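Side-chain contacts in AvrRxo1-ORF1 (PDB 4Z8T), which is a type III effector of a plant pathogen that carries a polynucleotide kinase domain, probably phosphorylating its target, and pairs with the chaperone-like AvrRxo1-ORF2: residues 136-141 with 167-172; 42-47 with 131-136; 243-246 with 250-253. One frame throughout, in Å; residues are numbered along the deposited sequence.

The three contacts show how one P-loop kinase-like chain uses different chemistry at different places in its fold. Along the sequence they come in the order contact 2, contact 1, contact 3: contact 1 begins at R136, where contact 2 ends, and contact 3 follows later. Contacts 1 and 2 share helix 123-141, and their centres lie about 14 Å apart: contact 2 joins this helix to helix 34-60, contact 1 to helix 163-176. F137, on the segment 136-141, packs on L44 and A47 of contact 2. Contact 3 is a hairpin within the mixed sheet, its centre about 29 Å from that of contact 1 and about 33 Å from that of contact 2, across the chain's centre from contact 2 and close to the probable P-loop.

Contact 1: residues 136-141 with 167-172; sequences RFEGGL and DSYIQL
The helical turns carrying E138 and Y169 stand well apart, CA of E138 lying 10.9 Å from CA of Y169, so the contact is made by side chains alone. Helix 163-176 is the crossover helix of a beta-alpha-beta unit that links the parallel strands 154-157 and 179-185, within the P-loop kinase-like fold suggested by the zeta-toxin family; helix 123-141 precedes that unit. E138 reaches across almost fully stretched: with CG anti to the backbone N (chi1 -178°) and the next torsion also extended, its carboxylate is carried to the end of the tyrosine. There the Y169 hydroxyl donates a short hydrogen bond, OH to OE1 of E138 at 2.5 Å. The bond arrives on the syn side of OE1 but 28° out of the carboxylate plane, and OE1 itself sits at the edge of the phenol ring, near the ring plane. Carboxylate and ring are turned 57° against each other rather than lying flat together. K158 NZ adds a hydrogen bond to the same hydroxyl and forms a long, weak ion pair with OE1, which may favour the charged form of the glutamate. V156 and L67, on neighbouring strands, pack against the Y169 side chain. The second carboxylate oxygen, OE2 of E138, also lies 3.7 Å from the methyl CD1 of L172.

Contact 2: residues 42-47 with 131-136; sequences KLLDQA and SFLADR
L44 does most of the touching: its CD1 meets both L133 and R136, its CD2 the backbone of L133. CD1 lies 4.1 Å from CD2 of L133, while CD2 is 3.5 Å from the carbonyl O of L133. CD1 also meets the stem of R136, 3.6 Å from CG and equally near NE; the two side chains cross at about a right angle. The arginine stem passes across the leucine methyl because its chain bends at chi2 (132°). L43 adds a looser touch, its CD1 4.2 Å from CD1 of L133. Behind these side chains are helices 34-60 and 123-141, whose axes here come within 10.5 Å and cross at -47°, with L44 and L133 nearest in register. F107 and L111 close over L43 and L133, F137 continues the packing along L44, and R48 bonds the carbonyl of R136. On the same turn, D135 faces away and forms a salt bridge with R59 of the AvrRxo1-ORF2 chain. With the leucine methyls carrying the contact, against apolar groups, a carbonyl oxygen and the arginine stem, cohesion between these segments rests on burial and fit of shape, not on directional bonds.

Contact 3: residues 243-246 with 250-253; sequences FGTA and EKVM
T245 OG1 is gripped by two polar groups: its main partner is the carbonyl O of D186, and it accepts a hydrogen bond from K251 NZ at 2.9 Å. The lysine gets there by folding back, bent at chi2 and chi4, so that its chain passes over the carbonyl of G244 and its amine returns to the hydroxyl. NZ is held most strongly by the carbonyl O of T76, within the sequence that resembles a Walker A P-loop. This ties the hairpin to the probable P-loop. The scaffold is an antiparallel beta hairpin of strands 238-245 and 251-258, closed by a short turn. G244 and V252 form a hydrogen-bonded pair: G244 N to V252 O and V252 N to G244 O are both 2.9 Å. Nearer the turn, A246 N donates to E250 O, with the donor tilted 19° from the carbonyl plane. The E250 side chain curls back to the next residue, OE1 taking K251 N at 2.6 Å on the anti side of the carboxylate. Farther from the turn, F243 and M253 form a non-hydrogen-bonded pair; M253 is a selenomethionine. Its SE lies over one face of the F243 ring, 4.3 Å from the ring centroid and 26° off the normal, a Met-aromatic contact. The methyl CE, swung round by chi2 and chi3, reaches the rim at CZ of F243, 3.7 Å away.

Contact 1: residues 136-141 with 167-172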
loop_
_atom_site.group_PDB
_atom_site.type_symbol
_atom_site.label_atom_id
_atom_site.label_comp_id
_atom_site.label_asym_id
_atom_site.label_seq_id
_atom_site.Cartn_x
_atom_site.Cartn_y
_atom_site.Cartn_z
ATOM N N ARG A 136 2.044 28.970 28.850
ATOM C CA ARG A 136 2.192 29.515 30.185
ATOM C C ARG A 136 1.921 28.436 31.230
ATOM O O ARG A 136 2.606 28.353 32.249
ATOM C CB ARG A 136 1.263 30.716 30.380
ATOM C CG ARG A 136 1.310 31.274 31.774
ATOM C CD ARG A 136 1.460 32.793 31.806
ATOM N NE ARG A 136 0.974 33.323 33.077
ATOM C CZ ARG A 136 1.606 33.179 34.238
ATOM N NH1 ARG A 136 1.078 33.683 35.343
ATOM N NH2 ARG A 136 2.763 32.532 34.301
ATOM N N PHE A 137 0.937 27.586 30.945
ATOM C CA PHE A 137 0.568 26.500 31.846
ATOM C C PHE A 137 1.746 25.525 31.967
ATOM O O PHE A 137 2.171 25.181 33.074
ATOM C CB PHE A 137 -0.709 25.828 31.313
ATOM C CG PHE A 137 -1.157 24.612 32.080
ATOM C CD1 PHE A 137 -1.231 24.609 33.464
ATOM C CD2 PHE A 137 -1.548 23.472 31.394
ATOM C CE1 PHE A 137 -1.662 23.480 34.149
ATOM C CE2 PHE A 137 -1.989 22.344 32.070
ATOM C CZ PHE A 137 -2.048 22.348 33.446
ATOM N N GLU A 138 2.301 25.123 30.831
ATOM C CA GLU A 138 3.426 24.191 30.829
ATOM C C GLU A 138 4.657 24.798 31.503
ATOM O O GLU A 138 5.390 24.109 32.218
ATOM C CB GLU A 138 3.756 23.763 29.397
ATOM C CG GLU A 138 4.896 22.747 29.289
ATOM C CD GLU A 138 5.299 22.480 27.856
ATOM O OE1 GLU A 138 4.417 22.108 27.047
ATOM O OE2 GLU A 138 6.500 22.640 27.534
ATOM N N GLY A 139 4.881 26.089 31.277
ATOM C CA GLY A 139 6.008 26.772 31.891
ATOM C C GLY A 139 5.989 26.719 33.406
ATOM O O GLY A 139 7.024 26.491 34.045
ATOM N N GLY A 140 4.814 26.937 33.986
ATOM C CA GLY A 140 4.654 26.909 35.425
ATOM C C GLY A 140 4.743 25.504 35.988
ATOM O O GLY A 140 5.081 25.321 37.158
ATOM N N LEU A 141 4.432 24.509 35.160
ATOM C CA LEU A 141 4.497 23.118 35.598
ATOM C C LEU A 141 5.921 22.601 35.648
ATOM O O LEU A 141 6.204 21.632 36.360
ATOM C CB LEU A 141 3.678 22.214 34.670
ATOM C CG LEU A 141 2.161 22.313 34.824
ATOM C CD1 LEU A 141 1.450 21.449 33.784
ATOM C CD2 LEU A 141 1.777 21.894 36.220
ATOM N N ASP A 167 12.244 15.952 20.987
ATOM C CA ASP A 167 13.500 16.363 21.616
ATOM C C ASP A 167 13.263 17.348 22.755
ATOM O O ASP A 167 13.906 17.269 23.803
ATOM C CB ASP A 167 14.433 17.021 20.586
ATOM C CG ASP A 167 15.046 16.031 19.615
ATOM O OD1 ASP A 167 14.987 14.812 19.872
ATOM O OD2 ASP A 167 15.616 16.483 18.594
ATOM N N SER A 168 12.348 18.283 22.531
ATOM C CA SER A 168 12.049 19.307 23.516
ATOM C C SER A 168 11.474 18.700 24.784
ATOM O O SER A 168 11.869 19.087 25.877
ATOM C CB SER A 168 11.111 20.380 22.947
ATOM O OG SER A 168 9.768 19.921 22.881
ATOM N N TYR A 169 10.568 17.732 24.653
ATOM C CA TYR A 169 9.993 17.120 25.850
ATOM C C TYR A 169 10.969 16.194 26.573
ATOM O O TYR A 169 10.948 16.112 27.803
ATOM C CB TYR A 169 8.627 16.455 25.568
ATOM C CG TYR A 169 7.544 17.501 25.463
ATOM C CD1 TYR A 169 7.112 18.189 26.591
ATOM C CD2 TYR A 169 6.995 17.847 24.235
ATOM C CE1 TYR A 169 6.147 19.174 26.500
ATOM C CE2 TYR A 169 6.032 18.832 24.137
ATOM C CZ TYR A 169 5.608 19.481 25.270
ATOM O OH TYR A 169 4.655 20.463 25.172
ATOM N N ILE A 170 11.832 15.518 25.815
ATOM C CA ILE A 170 12.888 14.708 26.415
ATOM C C ILE A 170 13.818 15.627 27.207
ATOM O O ILE A 170 14.187 15.329 28.341
ATOM C CB ILE A 170 13.677 13.903 25.354
ATOM C CG1 ILE A 170 12.832 12.727 24.847
ATOM C CG2 ILE A 170 14.986 13.386 25.929
ATOM C CD1 ILE A 170 13.446 11.964 23.667
ATOM N N GLN A 171 14.181 16.753 26.604
ATOM C CA GLN A 171 15.030 17.727 27.291
ATOM C C GLN A 171 14.350 18.257 28.550
ATOM O O GLN A 171 14.978 18.355 29.599
ATOM C CB GLN A 171 15.392 18.871 26.354
ATOM C CG GLN A 171 16.409 19.832 26.939
ATOM C CD GLN A 171 16.865 20.858 25.923
ATOM O OE1 GLN A 171 16.079 21.306 25.082
ATOM N NE2 GLN A 171 18.140 21.229 25.985
ATOM N N LEU A 172 13.060 18.576 28.461
ATOM C CA LEU A 172 12.330 19.035 29.635
ATOM C C LEU A 172 12.360 17.983 30.736
ATOM O O LEU A 172 12.590 18.304 31.897
ATOM C CB LEU A 172 10.879 19.370 29.270
ATOM C CG LEU A 172 10.049 20.085 30.341
ATOM C CD1 LEU A 172 9.088 21.070 29.680
ATOM C CD2 LEU A 172 9.279 19.107 31.195
#

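Contact 2: residues 42-47 with 131-136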
loop_
_atom_site.group_PDB
_atom_site.type_symbol
_atom_site.label_atom_id
_atom_site.label_comp_id
_atom_site.label_asym_id
_atom_site.label_seq_id
_atom_site.Cartn_x
_atom_site.Cartn_y
_atom_site.Cartn_z
ATOM N N LYS A 42 -7.845 33.266 35.549
ATOM C CA LYS A 42 -8.830 32.333 36.063
ATOM C C LYS A 42 -8.629 30.950 35.451
ATOM O O LYS A 42 -8.627 29.950 36.161
ATOM C CB LYS A 42 -10.246 32.813 35.760
ATOM C CG LYS A 42 -11.301 31.908 36.365
ATOM C CD LYS A 42 -12.719 32.299 35.974
ATOM C CE LYS A 42 -13.055 31.851 34.563
ATOM N NZ LYS A 42 -14.531 31.883 34.310
ATOM N N LEU A 43 -8.467 30.900 34.137
ATOM C CA LEU A 43 -8.308 29.611 33.471
ATOM C C LEU A 43 -7.010 28.914 33.871
ATOM O O LEU A 43 -6.988 27.684 34.018
ATOM C CB LEU A 43 -8.402 29.766 31.955
ATOM C CG LEU A 43 -9.742 30.335 31.480
ATOM C CD1 LEU A 43 -9.768 30.385 29.966
ATOM C CD2 LEU A 43 -10.894 29.513 31.990
ATOM N N LEU A 44 -5.940 29.687 34.053
ATOM C CA LEU A 44 -4.660 29.097 34.452
ATOM C C LEU A 44 -4.734 28.592 35.882
ATOM O O LEU A 44 -4.160 27.549 36.205
ATOM C CB LEU A 44 -3.509 30.092 34.291
ATOM C CG LEU A 44 -3.106 30.376 32.846
ATOM C CD1 LEU A 44 -2.127 31.528 32.742
ATOM C CD2 LEU A 44 -2.511 29.119 32.206
ATOM N N ASP A 45 -5.448 29.317 36.742
ATOM C CA ASP A 45 -5.625 28.860 38.118
ATOM C C ASP A 45 -6.364 27.532 38.153
ATOM O O ASP A 45 -6.003 26.626 38.914
ATOM C CB ASP A 45 -6.391 29.894 38.952
ATOM C CG ASP A 45 -5.554 31.109 39.295
ATOM O OD1 ASP A 45 -4.311 31.031 39.222
ATOM O OD2 ASP A 45 -6.144 32.149 39.657
ATOM N N GLN A 46 -7.398 27.416 37.325
ATOM C CA GLN A 46 -8.189 26.194 37.283
ATOM C C GLN A 46 -7.342 25.015 36.799
ATOM O O GLN A 46 -7.351 23.938 37.400
ATOM C CB GLN A 46 -9.400 26.374 36.367
ATOM C CG GLN A 46 -10.451 27.332 36.919
ATOM C CD GLN A 46 -11.614 27.549 35.960
ATOM O OE1 GLN A 46 -11.643 26.999 34.852
ATOM N NE2 GLN A 46 -12.586 28.350 36.385
ATOM N N ALA A 47 -6.621 25.236 35.709
ATOM C CA ALA A 47 -5.790 24.193 35.105
ATOM C C ALA A 47 -4.700 23.757 36.074
ATOM O O ALA A 47 -4.398 22.561 36.218
ATOM C CB ALA A 47 -5.182 24.704 33.805
ATOM N N SER A 131 -3.143 28.419 22.736
ATOM C CA SER A 131 -1.767 27.921 22.655
ATOM C C SER A 131 -0.883 28.725 23.601
ATOM O O SER A 131 -0.054 28.166 24.325
ATOM C CB SER A 131 -1.253 27.987 21.214
ATOM O OG SER A 131 0.059 27.457 21.121
ATOM N N PHE A 132 -1.090 30.036 23.613
ATOM C CA PHE A 132 -0.409 30.906 24.562
ATOM C C PHE A 132 -0.670 30.481 26.009
ATOM O O PHE A 132 0.254 30.411 26.823
ATOM C CB PHE A 132 -0.829 32.356 24.325
ATOM C CG PHE A 132 -0.709 33.226 25.531
ATOM C CD1 PHE A 132 0.514 33.754 25.906
ATOM C CD2 PHE A 132 -1.832 33.538 26.284
ATOM C CE1 PHE A 132 0.620 34.564 27.022
ATOM C CE2 PHE A 132 -1.729 34.344 27.404
ATOM C CZ PHE A 132 -0.498 34.859 27.769
ATOM N N LEU A 133 -1.925 30.189 26.337
ATOM C CA LEU A 133 -2.237 29.732 27.685
ATOM C C LEU A 133 -1.590 28.386 27.993
ATOM O O LEU A 133 -1.128 28.168 29.108
ATOM C CB LEU A 133 -3.748 29.652 27.905
ATOM C CG LEU A 133 -4.471 30.992 28.003
ATOM C CD1 LEU A 133 -5.921 30.774 28.393
ATOM C CD2 LEU A 133 -3.781 31.925 29.008
ATOM N N ALA A 134 -1.562 27.481 27.017
ATOM C CA ALA A 134 -0.969 26.168 27.251
ATOM C C ALA A 134 0.516 26.300 27.546
ATOM O O ALA A 134 1.066 25.563 28.373
ATOM C CB ALA A 134 -1.197 25.246 26.054
ATOM N N ASP A 135 1.167 27.245 26.874
ATOM C CA ASP A 135 2.600 27.434 27.061
ATOM C C ASP A 135 2.898 28.051 28.416
ATOM O O ASP A 135 3.888 27.704 29.069
ATOM C CB ASP A 135 3.175 28.293 25.937
ATOM C CG ASP A 135 3.180 27.578 24.615
ATOM O OD1 ASP A 135 3.131 26.329 24.614
ATOM O OD2 ASP A 135 3.242 28.262 23.570
ATOM N N ARG A 136 2.044 28.970 28.850
ATOM C CA ARG A 136 2.192 29.515 30.185
ATOM C C ARG A 136 1.921 28.436 31.230
ATOM O O ARG A 136 2.606 28.353 32.249
ATOM C CB ARG A 136 1.263 30.716 30.380
ATOM C CG ARG A 136 1.310 31.274 31.774
ATOM C CD ARG A 136 1.460 32.793 31.806
ATOM N NE ARG A 136 0.974 33.323 33.077
ATOM C CZ ARG A 136 1.606 33.179 34.238
ATOM N NH1 ARG A 136 1.078 33.683 35.343
ATOM N NH2 ARG A 136 2.763 32.532 34.301
#

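Contact 3: residues 243-246 with 250-253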
loop_
_atom_site.group_PDB
_atom_site.type_symbol
_atom_site.label_atom_id
_atom_site.label_comp_id
_atom_site.label_asym_id
_atom_site.label_seq_id
_atom_site.Cartn_x
_atom_site.Cartn_y
_atom_site.Cartn_z
ATOM N N PHE A 243 0.727 1.384 20.219
ATOM C CA PHE A 243 -0.499 0.612 20.000
ATOM C C PHE A 243 -1.016 0.960 18.635
ATOM O O PHE A 243 -1.056 2.128 18.283
ATOM C CB PHE A 243 -1.567 0.970 21.044
ATOM C CG PHE A 243 -1.201 0.566 22.442
ATOM C CD1 PHE A 243 -1.467 -0.713 22.907
ATOM C CD2 PHE A 243 -0.553 1.460 23.286
ATOM C CE1 PHE A 243 -1.109 -1.084 24.211
ATOM C CE2 PHE A 243 -0.202 1.090 24.585
ATOM C CZ PHE A 243 -0.471 -0.167 25.039
ATOM N N GLY A 244 -1.398 -0.056 17.867
ATOM C CA GLY A 244 -1.930 0.150 16.536
ATOM C C GLY A 244 -3.316 -0.445 16.471
ATOM O O GLY A 244 -3.774 -1.051 17.439
ATOM N N THR A 245 -3.975 -0.266 15.335
ATOM C CA THR A 245 -5.377 -0.655 15.215
ATOM C C THR A 245 -5.520 -1.843 14.275
ATOM O O THR A 245 -5.115 -1.784 13.114
ATOM C CB THR A 245 -6.220 0.528 14.718
ATOM O OG1 THR A 245 -6.038 1.646 15.602
ATOM C CG2 THR A 245 -7.723 0.139 14.680
ATOM N N ALA A 246 -6.085 -2.933 14.792
ATOM C CA ALA A 246 -6.374 -4.115 13.989
ATOM C C ALA A 246 -7.549 -3.854 13.059
ATOM O O ALA A 246 -8.210 -2.826 13.149
ATOM C CB ALA A 246 -6.669 -5.292 14.887
ATOM N N GLU A 250 -9.919 -2.845 17.056
ATOM C CA GLU A 250 -9.367 -2.901 18.408
ATOM C C GLU A 250 -7.879 -2.577 18.431
ATOM O O GLU A 250 -7.153 -2.892 17.491
ATOM C CB GLU A 250 -9.652 -4.214 19.134
ATOM C CG GLU A 250 -9.328 -4.138 20.655
ATOM C CD GLU A 250 -9.901 -2.894 21.381
ATOM O OE1 GLU A 250 -9.227 -1.833 21.441
ATOM O OE2 GLU A 250 -11.025 -2.986 21.924
ATOM N N LYS A 251 -7.453 -1.935 19.512
ATOM C CA LYS A 251 -6.054 -1.561 19.685
ATOM C C LYS A 251 -5.245 -2.749 20.164
ATOM O O LYS A 251 -5.677 -3.499 21.052
ATOM C CB LYS A 251 -5.945 -0.420 20.691
ATOM C CG LYS A 251 -6.476 0.912 20.166
ATOM C CD LYS A 251 -5.625 1.392 18.999
ATOM C CE LYS A 251 -5.919 2.835 18.653
ATOM N NZ LYS A 251 -7.225 2.985 17.924
ATOM N N VAL A 252 -4.051 -2.910 19.600
ATOM C CA VAL A 252 -3.174 -4.000 19.998
ATOM C C VAL A 252 -1.771 -3.445 20.155
ATOM O O VAL A 252 -1.417 -2.461 19.502
ATOM C CB VAL A 252 -3.166 -5.140 18.967
ATOM C CG1 VAL A 252 -4.543 -5.789 18.866
ATOM C CG2 VAL A 252 -2.771 -4.603 17.618
HETATM N N MSE A 253 -0.988 -4.074 21.018
HETATM C CA MSE A 253 0.403 -3.678 21.201
HETATM C C MSE A 253 1.200 -4.063 19.971
HETATM O O MSE A 253 1.082 -5.187 19.456
HETATM C CB MSE A 253 0.994 -4.384 22.413
HETATM C CG MSE A 253 2.435 -4.073 22.620
HETATM SE SE MSE A 253 2.583 -2.461 23.674
HETATM C CE MSE A 253 1.753 -3.047 25.379
#